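Local coordinates for transcriptional activator PlcR protein (Bacillus thuringiensis, PDB 3U3W) that activates transcription of virulence genes by binding DNA, in response to the quorum-sensing signal peptide PapR, at residues L177-L182 with Y200-A205. Sequence-based numbering, arbitrary orientation.
Sequences LFEQIL and YNHAKA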
loop_
_atom_site.group_PDB
_atom_site.type_symbol
_atom_site.label_atom_id
_atom_site.label_comp_id
_atom_site.label_asym_id
_atom_site.label_seq_id
_atom_site.Cartn_x
_atom_site.Cartn_y
_atom_site.Cartn_z
ATOM N N LEU A 177 12.603 12.164 19.848
ATOM C CA LEU A 177 11.241 12.034 19.351
ATOM C C LEU A 177 11.170 11.039 18.181
ATOM O O LEU A 177 10.245 10.230 18.099
ATOM C CB LEU A 177 10.632 13.394 18.991
ATOM C CG LEU A 177 9.170 13.324 18.518
ATOM C CD1 LEU A 177 8.326 12.328 19.333
ATOM C CD2 LEU A 177 8.492 14.700 18.491
ATOM N N PHE A 178 12.164 11.075 17.301
ATOM C CA PHE A 178 12.268 10.073 16.245
ATOM C C PHE A 178 12.333 8.655 16.813
ATOM O O PHE A 178 11.604 7.757 16.363
ATOM C CB PHE A 178 13.479 10.345 15.348
ATOM C CG PHE A 178 13.289 11.524 14.452
ATOM C CD1 PHE A 178 12.135 11.634 13.665
ATOM C CD2 PHE A 178 14.232 12.538 14.400
ATOM C CE1 PHE A 178 11.927 12.737 12.845
ATOM C CE2 PHE A 178 14.035 13.639 13.576
ATOM C CZ PHE A 178 12.873 13.733 12.794
ATOM N N GLU A 179 13.201 8.451 17.803
ATOM C CA GLU A 179 13.298 7.148 18.445
ATOM C C GLU A 179 11.959 6.724 19.052
ATOM O O GLU A 179 11.594 5.564 18.956
ATOM C CB GLU A 179 14.400 7.128 19.498
ATOM C CG GLU A 179 15.801 7.314 18.936
ATOM C CD GLU A 179 16.860 7.244 20.024
ATOM O OE1 GLU A 179 16.482 7.267 21.213
ATOM O OE2 GLU A 179 18.062 7.153 19.692
ATOM N N GLN A 180 11.224 7.646 19.667
ATOM C CA GLN A 180 9.910 7.289 20.214
ATOM C C GLN A 180 8.938 6.845 19.129
ATOM O O GLN A 180 8.148 5.933 19.355
ATOM C CB GLN A 180 9.265 8.449 20.961
ATOM C CG GLN A 180 9.626 8.620 22.414
ATOM C CD GLN A 180 9.090 9.945 22.944
ATOM O OE1 GLN A 180 9.859 10.803 23.392
ATOM N NE2 GLN A 180 7.766 10.132 22.861
ATOM N N ILE A 181 8.972 7.515 17.974
ATOM C CA ILE A 181 8.092 7.161 16.847
ATOM C C ILE A 181 8.387 5.761 16.307
ATOM O O ILE A 181 7.473 4.955 16.111
ATOM C CB ILE A 181 8.138 8.206 15.686
ATOM C CG1 ILE A 181 7.632 9.564 16.165
ATOM C CG2 ILE A 181 7.310 7.727 14.487
ATOM C CD1 ILE A 181 8.148 10.739 15.364
ATOM N N LEU A 182 9.660 5.463 16.074
ATOM C CA LEU A 182 10.056 4.127 15.615
ATOM C C LEU A 182 9.610 3.035 16.579
ATOM O O LEU A 182 9.256 1.937 16.152
ATOM C CB LEU A 182 11.566 4.047 15.384
ATOM C CG LEU A 182 12.027 4.979 14.254
ATOM C CD1 LEU A 182 13.544 5.093 14.184
ATOM C CD2 LEU A 182 11.434 4.537 12.912
ATOM N N TYR A 200 14.632 8.318 7.644
ATOM C CA TYR A 200 15.326 9.303 6.830
ATOM C C TYR A 200 15.518 10.618 7.575
ATOM O O TYR A 200 16.598 11.216 7.517
ATOM C CB TYR A 200 14.570 9.558 5.547
ATOM C CG TYR A 200 15.134 10.678 4.711
ATOM C CD1 TYR A 200 16.311 10.508 3.988
ATOM C CD2 TYR A 200 14.484 11.899 4.629
ATOM C CE1 TYR A 200 16.821 11.521 3.212
ATOM C CE2 TYR A 200 14.981 12.928 3.844
ATOM C CZ TYR A 200 16.145 12.734 3.136
ATOM O OH TYR A 200 16.630 13.751 2.347
ATOM N N ASN A 201 14.460 11.066 8.249
ATOM C CA ASN A 201 14.478 12.340 8.958
ATOM C C ASN A 201 15.420 12.193 10.131
ATOM O O ASN A 201 16.262 13.046 10.373
ATOM C CB ASN A 201 13.072 12.724 9.437
ATOM C CG ASN A 201 12.138 13.146 8.297
ATOM O OD1 ASN A 201 12.575 13.700 7.277
ATOM N ND2 ASN A 201 10.832 12.893 8.476
ATOM N N HIS A 202 15.274 11.076 10.836
ATOM C CA HIS A 202 16.169 10.676 11.915
ATOM C C HIS A 202 17.627 10.685 11.448
ATOM O O HIS A 202 18.496 11.218 12.139
ATOM C CB HIS A 202 15.775 9.284 12.414
ATOM C CG HIS A 202 16.488 8.857 13.653
ATOM N ND1 HIS A 202 16.421 7.571 14.147
ATOM C CD2 HIS A 202 17.276 9.548 14.510
ATOM C CE1 HIS A 202 17.149 7.485 15.246
ATOM N NE2 HIS A 202 17.675 8.672 15.491
ATOM N N ALA A 203 17.888 10.111 10.271
ATOM C CA ALA A 203 19.246 10.087 9.728
ATOM C C ALA A 203 19.765 11.497 9.515
ATOM O O ALA A 203 20.914 11.774 9.827
ATOM C CB ALA A 203 19.309 9.316 8.449
ATOM N N LYS A 204 18.918 12.385 8.991
ATOM C CA LYS A 204 19.317 13.769 8.778
ATOM C C LYS A 204 19.714 14.440 10.096
ATOM O O LYS A 204 20.738 15.106 10.161
ATOM C CB LYS A 204 18.215 14.578 8.069
ATOM C CG LYS A 204 18.042 14.250 6.586
ATOM C CD LYS A 204 16.871 15.045 5.983
ATOM C CE LYS A 204 17.141 16.540 6.029
ATOM N NZ LYS A 204 18.342 16.847 5.221
ATOM N N ALA A 205 18.888 14.261 11.124
ATOM C CA ALA A 205 19.158 14.766 12.469
ATOM C C ALA A 205 20.463 14.216 13.110
ATOM O O ALA A 205 21.231 14.971 13.707
ATOM C CB ALA A 205 17.941 14.518 13.385
HETATM O O HOH W 1 19.465 7.702 17.824
#
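Phe178 lays one ring face against the backbone of the facing helix: His202 N stands 3.8 Å above the ring plane over its centre, and Phe178 CD2 comes within 3.7 Å of His202 CA. The ring's far end, CZ, meets Asn201 CB at 3.5 Å, while CE2 touches Ala205 CB. His202 is packed in return. Its imidazole, swung opposite the backbone N (chi1 -171°), runs back past Phe178, whose CB sits over one imidazole face, 4.1 Å from the centroid, in a CH-pi contact. The two rings, tilted by 26°, are slid too far apart to stack, their centroids being 5.8 Å apart. Leu182 CD1 approaches buried His202 ND1, which has no polar partner.

Any polar link is indirect: a water in the imidazole plane lies 3.1 Å from His202 NE2, but its implausibly close approach to Glu179 OE2 makes the bridge doubtful. No direct hydrogen bond joins the segments.

Asn201 ND2 hydrogen-bonds Asn159 OD1 and the backbone of the bound peptide, which places the packing around its CB beside the peptide site. The axes of segments 177-182 and 200-205 pass 10.0 Å apart at 155°, nearly antiparallel, where consecutive helices 171-187 and 192-208 pack, characteristic of the TPR-like helical-repeat domain of RNPP regulators.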